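Local atomic coordinates of NTF2-like Protein (Anabaena variabilis ATCC 29413, PDB entry 3DMC), a protein that is of unknown function but belongs to the SnoaL-like branch of the NTF2 superfamily, whose cone-shaped fold often encloses a ligand pocket or active site. Residues Ala14-Gly17 against Phe18-Thr22; Lys61-Phe64 against Thr65-Glu69; Glu69-His72 against Thr73-Ile77. All coordinates share one frame; numbering follows the deposited sequence.

The three contacts follow one another along the chain. Contact 1 is a stretch of helix 9-27, contact 2 a stretch of helix 57-69, and contact 3 the turn that leads from the latter into strand 75-85. Contacts 2 and 3 share E69, and their centres are about 11 Å apart. The centre of contact 1 lies about 16 Å from that of contact 2 and about 17 Å from that of contact 3. The helices meet where F21 CE1 lies 4.2 Å from F64 CE1. I77 CD1 packs on F18 CZ and T22 OG1, so strand 75-85 meets helix 9-27. Aromatic residues thus join the helices, and contact 3 leads into the curved sheet of an NTF2-like fold.

Contact 1 (Ala14-Gly17 against Phe18-Thr22); sequences AHQG and FEFFT
F18 N donates to A14 O at 2.8 Å, one helical turn back, and F18 CB rests near the same oxygen. The F18 ring leads away from the preceding turn and stacks on F92 of strand 89-100. E19 N bonds to H15 O at 3.0 Å. E19 CG lies beside its own backbone N, 3.4 Å from H15 O.

F20 makes the main side-chain contact. Its N bonds to Q16 O, and its ring receives the Q16 side chain. OE1 of Q16 lies over one face, offset toward the rim and 3.3 Å from F20 CZ. Amide and ring planes are 28° apart, so the amide lies at a shallow tilt to the ring. Q16 gets there with CG trans to its backbone N (chi1 -178°) and a bend at chi2 (60°). M36 touches both side chains.

F21 N donates to G17 O at 2.8 Å, and F21 CB packs 3.3 Å from that oxygen. T22 OG1 and T22 N both donate to F18 O, from opposite faces of its carbonyl plane. The hydroxyl bond is 3.0 Å long.

This is regular alpha-helical i to i+4 bonding. F18 and F21 face strand 89-100, as expected of the long N-terminal helix packed on the curved sheet of an NTF2-like fold.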
# COMPACT_ATOMS: atom_id res chain seq x y z
N ALA A 14 3.49 12.33 10.44
CA ALA A 14 3.80 11.06 9.70
C ALA A 14 5.26 11.06 9.24
O ALA A 14 5.97 10.04 9.35
CB ALA A 14 2.85 10.84 8.49
N HIS A 15 5.69 12.19 8.69
CA HIS A 15 7.07 12.26 8.19
C HIS A 15 8.04 12.08 9.34
O HIS A 15 9.11 11.46 9.18
CB HIS A 15 7.40 13.56 7.44
CG HIS A 15 7.05 13.55 5.98
ND1 HIS A 15 7.80 12.87 5.04
CD2 HIS A 15 6.05 14.14 5.30
CE1 HIS A 15 7.26 13.04 3.84
NE2 HIS A 15 6.19 13.82 3.97
N GLN A 16 7.70 12.60 10.51
CA GLN A 16 8.60 12.43 11.66
C GLN A 16 8.63 10.96 12.03
O GLN A 16 9.68 10.40 12.28
CB GLN A 16 8.19 13.27 12.87
CG GLN A 16 9.16 13.12 14.03
CD GLN A 16 10.58 13.58 13.66
OE1 GLN A 16 11.49 12.76 13.44
NE2 GLN A 16 10.76 14.89 13.58
N GLY A 17 7.47 10.35 12.06
CA GLY A 17 7.37 8.90 12.29
C GLY A 17 8.19 8.09 11.31
O GLY A 17 8.86 7.11 11.70
N PHE A 18 8.17 8.52 10.05
CA PHE A 18 8.86 7.78 9.00
C PHE A 18 10.37 7.91 9.18
O PHE A 18 11.12 6.98 8.97
CB PHE A 18 8.44 8.17 7.59
CG PHE A 18 8.73 7.10 6.58
CD1 PHE A 18 7.98 5.93 6.59
CD2 PHE A 18 9.75 7.24 5.67
CE1 PHE A 18 8.23 4.93 5.68
CE2 PHE A 18 10.03 6.22 4.76
CZ PHE A 18 9.25 5.06 4.77
N GLU A 19 10.81 9.07 9.65
CA GLU A 19 12.23 9.23 10.00
C GLU A 19 12.63 8.24 11.08
O GLU A 19 13.64 7.58 10.97
CB GLU A 19 12.51 10.65 10.49
CG GLU A 19 12.47 11.67 9.40
CD GLU A 19 13.75 11.73 8.60
OE1 GLU A 19 14.82 11.94 9.20
OE2 GLU A 19 13.68 11.55 7.37
N PHE A 20 11.84 8.14 12.14
CA PHE A 20 12.17 7.22 13.24
C PHE A 20 12.05 5.75 12.81
O PHE A 20 12.78 4.88 13.31
CB PHE A 20 11.38 7.49 14.54
CG PHE A 20 11.73 8.82 15.16
CD1 PHE A 20 12.99 9.32 15.01
CD2 PHE A 20 10.79 9.57 15.85
CE1 PHE A 20 13.35 10.56 15.54
CE2 PHE A 20 11.14 10.81 16.39
CZ PHE A 20 12.43 11.30 16.22
N PHE A 21 11.18 5.51 11.84
CA PHE A 21 10.97 4.15 11.28
C PHE A 21 12.21 3.78 10.44
O PHE A 21 12.77 2.69 10.55
CB PHE A 21 9.69 4.15 10.43
CG PHE A 21 9.42 2.88 9.71
CD1 PHE A 21 8.84 1.77 10.34
CD2 PHE A 21 9.65 2.81 8.35
CE1 PHE A 21 8.54 0.61 9.61
CE2 PHE A 21 9.36 1.66 7.63
CZ PHE A 21 8.82 0.58 8.24
N THR A 22 12.68 4.75 9.67
CA THR A 22 13.89 4.58 8.86
C THR A 22 15.05 4.20 9.79
O THR A 22 15.80 3.26 9.55
CB THR A 22 14.21 5.87 8.05
OG1 THR A 22 13.19 6.07 7.07
CG2 THR A 22 15.61 5.81 7.38

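Contact 2 (Lys61-Phe64 against Thr65-Glu69); sequences KEFF and TYVSE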
# COMPACT_ATOMS: atom_id res chain seq x y z
N LYS A 61 6.51 -3.30 20.26
CA LYS A 61 7.94 -3.49 20.55
C LYS A 61 8.42 -4.89 20.17
O LYS A 61 9.50 -5.08 19.59
CB LYS A 61 8.26 -3.22 22.02
CG LYS A 61 9.74 -3.28 22.26
CD LYS A 61 10.17 -2.58 23.53
CE LYS A 61 11.69 -2.67 23.68
NZ LYS A 61 12.12 -2.66 25.11
N GLU A 62 7.59 -5.87 20.46
CA GLU A 62 7.94 -7.25 20.14
C GLU A 62 8.14 -7.35 18.62
O GLU A 62 9.13 -7.87 18.13
CB GLU A 62 6.86 -8.21 20.59
CG GLU A 62 6.66 -8.17 22.10
CD GLU A 62 5.55 -9.07 22.60
OE1 GLU A 62 4.90 -9.77 21.78
OE2 GLU A 62 5.33 -9.07 23.83
N PHE A 63 7.15 -6.84 17.92
CA PHE A 63 7.15 -6.86 16.45
C PHE A 63 8.42 -6.20 15.86
O PHE A 63 9.17 -6.78 15.01
CB PHE A 63 5.91 -6.15 15.91
CG PHE A 63 5.93 -5.99 14.44
CD1 PHE A 63 5.87 -7.10 13.62
CD2 PHE A 63 6.03 -4.73 13.86
CE1 PHE A 63 5.89 -6.96 12.24
CE2 PHE A 63 6.07 -4.59 12.47
CZ PHE A 63 5.98 -5.72 11.67
N PHE A 64 8.70 -4.98 16.31
CA PHE A 64 9.81 -4.23 15.68
C PHE A 64 11.17 -4.86 16.04
O PHE A 64 12.09 -4.90 15.23
CB PHE A 64 9.69 -2.74 16.04
CG PHE A 64 8.59 -2.07 15.29
CD1 PHE A 64 8.61 -2.03 13.90
CD2 PHE A 64 7.51 -1.51 15.94
CE1 PHE A 64 7.58 -1.41 13.18
CE2 PHE A 64 6.48 -0.91 15.22
CZ PHE A 64 6.52 -0.86 13.84
N THR A 65 11.25 -5.39 17.25
CA THR A 65 12.44 -6.14 17.66
C THR A 65 12.65 -7.37 16.78
O THR A 65 13.76 -7.70 16.37
CB THR A 65 12.36 -6.56 19.13
OG1 THR A 65 12.26 -5.39 19.95
CG2 THR A 65 13.57 -7.35 19.51
N TYR A 66 11.53 -8.00 16.47
CA TYR A 66 11.48 -9.21 15.65
C TYR A 66 11.93 -8.88 14.25
O TYR A 66 12.67 -9.63 13.63
CB TYR A 66 10.06 -9.79 15.64
CG TYR A 66 9.87 -10.91 14.64
CD1 TYR A 66 10.54 -12.12 14.80
CD2 TYR A 66 9.04 -10.76 13.53
CE1 TYR A 66 10.39 -13.15 13.89
CE2 TYR A 66 8.87 -11.80 12.62
CZ TYR A 66 9.55 -12.99 12.80
OH TYR A 66 9.40 -14.03 11.90
N VAL A 67 11.47 -7.74 13.77
CA VAL A 67 11.81 -7.32 12.39
C VAL A 67 13.32 -7.20 12.29
O VAL A 67 13.93 -7.68 11.34
CB VAL A 67 11.13 -6.00 12.01
CG1 VAL A 67 11.85 -5.35 10.79
CG2 VAL A 67 9.63 -6.24 11.75
N SER A 68 13.91 -6.55 13.28
CA SER A 68 15.35 -6.24 13.25
C SER A 68 16.28 -7.42 13.62
O SER A 68 17.45 -7.43 13.29
CB SER A 68 15.68 -5.05 14.15
OG SER A 68 15.16 -3.84 13.61
N GLU A 69 15.72 -8.43 14.29
CA GLU A 69 16.56 -9.49 14.88
C GLU A 69 17.44 -10.21 13.86
O GLU A 69 18.55 -10.64 14.20
CB GLU A 69 15.72 -10.51 15.66
CG GLU A 69 15.03 -11.51 14.76
CD GLU A 69 14.41 -12.65 15.56
OE1 GLU A 69 14.16 -12.43 16.77
OE2 GLU A 69 14.17 -13.74 15.01
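K61 offers its carbonyl to T65, one turn on. T65 OG1 donates to K61 O at 2.8 Å, and T65 N donates to the same oxygen at 2.9 Å. The two donors come from opposite faces of the carbonyl plane, with the hydroxyl 35° out of it. T65 chi1 of -61° sets OG1 beside its own backbone N, where it can fold back to this carbonyl. The pair of hydrogen bonds ties the T65 hydroxyl back to the helix backbone. K61 CG lies 4.0 Å from T65 OG1.

E62 takes part through its backbone: its O accepts from Y66 N.

F63 carries the apolar contact. V67 CG2 sits over one face of its ring, offset toward the rim. The methyl is 3.9 Å from the ring centroid, a CH-pi contact. Chi1 of 173° puts the F63 ring trans to its backbone N, on the side where V67 follows one turn later. F63 O accepts from V67 N at 2.8 Å.

F64 O accepts from S68 N at 3.1 Å. F63 CD2 lies over the centre of one face of the F64 ring, while F64 CZ lies at the edge of the F63 ring.

The aromatic side of helix 57-69 turns into the fold. F63 packs on F43 and F45 of strand 41-45 and on F50. F64 stacks on W30 and meets F33 of helix 31-34 edge-to-face, while S68 OG is hydrogen-bonded to W30 NE1.

Contact 3 (Glu69-His72 against Thr73-Ile77); sequences ESFH and TGIQI
F71 O and G74 N close a type I beta turn that runs from F71 to G74. Their hydrogen bond is 2.9 Å long. The donor sits well above the F71 carbonyl plane, 69° out of it, so the bond does not follow a lone pair. H72 and T73 occupy the two corners of the turn. G74 follows with a positive phi of 82°, a conformation that favours glycine. The chain then becomes extended and enters strand 75-85.

The side-chain contact joins F71 and I75, on either side of the turn. The aliphatic arm of I75 lies over one face of the F71 ring. Its CG1 is 3.7 Å from the ring centroid, a CH-pi contact. The closest side-chain atoms are F71 CD2 and I75 CG1, at 3.5 Å. Further along the arm, I75 CD1 stands 3.7 Å above the ring plane, over its centre. The arm thus spans the face, and CD1 also reaches to 3.8 Å from F71 CE1. I75 CG1 lies anti to the carbonyl carbon (chi1 -69°), and the extended chain beyond it carries CD1 across the ring. F71 CB completes the packing against the G74 carbonyl. With an alanine at F71, I75 CG1 and CD1 would probably lose the ring face they lie on, leaving a gap beside the turn.

I75 also touches L25 of helix 9-27 and D96 of strand 89-100. The backbone of S70 is hydrogen-bonded to L101, just beyond strand 89-100. The arrangement is a tight helix-to-strand connection, with a type I turn leading into strand 75-85, an edge strand of the mixed sheet within this chain of NTF2-like fold.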
# COMPACT_ATOMS: atom_id res chain seq x y z
N GLU A 69 15.72 -8.43 14.29
CA GLU A 69 16.56 -9.49 14.88
C GLU A 69 17.44 -10.21 13.86
O GLU A 69 18.55 -10.64 14.20
CB GLU A 69 15.72 -10.51 15.66
CG GLU A 69 15.03 -11.51 14.76
CD GLU A 69 14.41 -12.65 15.56
OE1 GLU A 69 14.16 -12.43 16.77
OE2 GLU A 69 14.17 -13.74 15.01
N SER A 70 16.97 -10.35 12.63
CA SER A 70 17.71 -11.15 11.63
C SER A 70 18.40 -10.28 10.59
O SER A 70 19.13 -10.76 9.73
CB SER A 70 16.82 -12.20 10.98
OG SER A 70 16.47 -13.20 11.92
N PHE A 71 18.22 -8.98 10.74
CA PHE A 71 19.01 -8.06 9.91
C PHE A 71 20.17 -7.47 10.69
O PHE A 71 20.07 -6.38 11.28
CB PHE A 71 18.12 -6.97 9.34
CG PHE A 71 17.17 -7.49 8.30
CD1 PHE A 71 15.97 -8.07 8.68
CD2 PHE A 71 17.53 -7.52 6.96
CE1 PHE A 71 15.10 -8.58 7.70
CE2 PHE A 71 16.67 -8.03 6.00
CZ PHE A 71 15.46 -8.57 6.38
N HIS A 72 21.25 -8.23 10.70
CA HIS A 72 22.35 -7.93 11.62
C HIS A 72 22.99 -6.57 11.35
O HIS A 72 23.58 -5.97 12.23
CB HIS A 72 23.38 -9.04 11.63
CG HIS A 72 22.85 -10.32 12.20
ND1 HIS A 72 23.28 -11.56 11.79
CD2 HIS A 72 21.89 -10.54 13.13
CE1 HIS A 72 22.63 -12.49 12.47
NE2 HIS A 72 21.77 -11.90 13.28
N THR A 73 22.86 -6.09 10.13
CA THR A 73 23.36 -4.76 9.80
C THR A 73 22.26 -3.83 9.29
O THR A 73 22.54 -2.79 8.69
CB THR A 73 24.50 -4.80 8.83
OG1 THR A 73 24.14 -5.57 7.66
CG2 THR A 73 25.73 -5.42 9.53
N GLY A 74 21.03 -4.23 9.59
CA GLY A 74 19.83 -3.46 9.27
C GLY A 74 19.28 -3.58 7.86
O GLY A 74 19.76 -4.32 7.02
N ILE A 75 18.22 -2.81 7.68
CA ILE A 75 17.53 -2.60 6.40
C ILE A 75 17.64 -1.13 6.03
O ILE A 75 17.47 -0.24 6.87
CB ILE A 75 16.04 -2.95 6.47
CG1 ILE A 75 15.87 -4.45 6.62
CG2 ILE A 75 15.27 -2.47 5.21
CD1 ILE A 75 14.50 -4.84 7.10
N GLN A 76 18.00 -0.91 4.78
CA GLN A 76 18.10 0.42 4.18
C GLN A 76 16.86 0.71 3.32
O GLN A 76 16.32 -0.18 2.63
CB GLN A 76 19.33 0.55 3.28
CG GLN A 76 20.64 0.71 4.05
CD GLN A 76 20.70 1.97 4.88
OE1 GLN A 76 20.42 3.07 4.39
NE2 GLN A 76 21.03 1.83 6.18
N ILE A 77 16.46 1.97 3.37
CA ILE A 77 15.43 2.49 2.46
C ILE A 77 16.15 3.11 1.28
O ILE A 77 16.80 4.15 1.39
CB ILE A 77 14.44 3.47 3.16
CG1 ILE A 77 13.61 2.70 4.17
CG2 ILE A 77 13.50 4.13 2.14
CD1 ILE A 77 12.49 3.52 4.81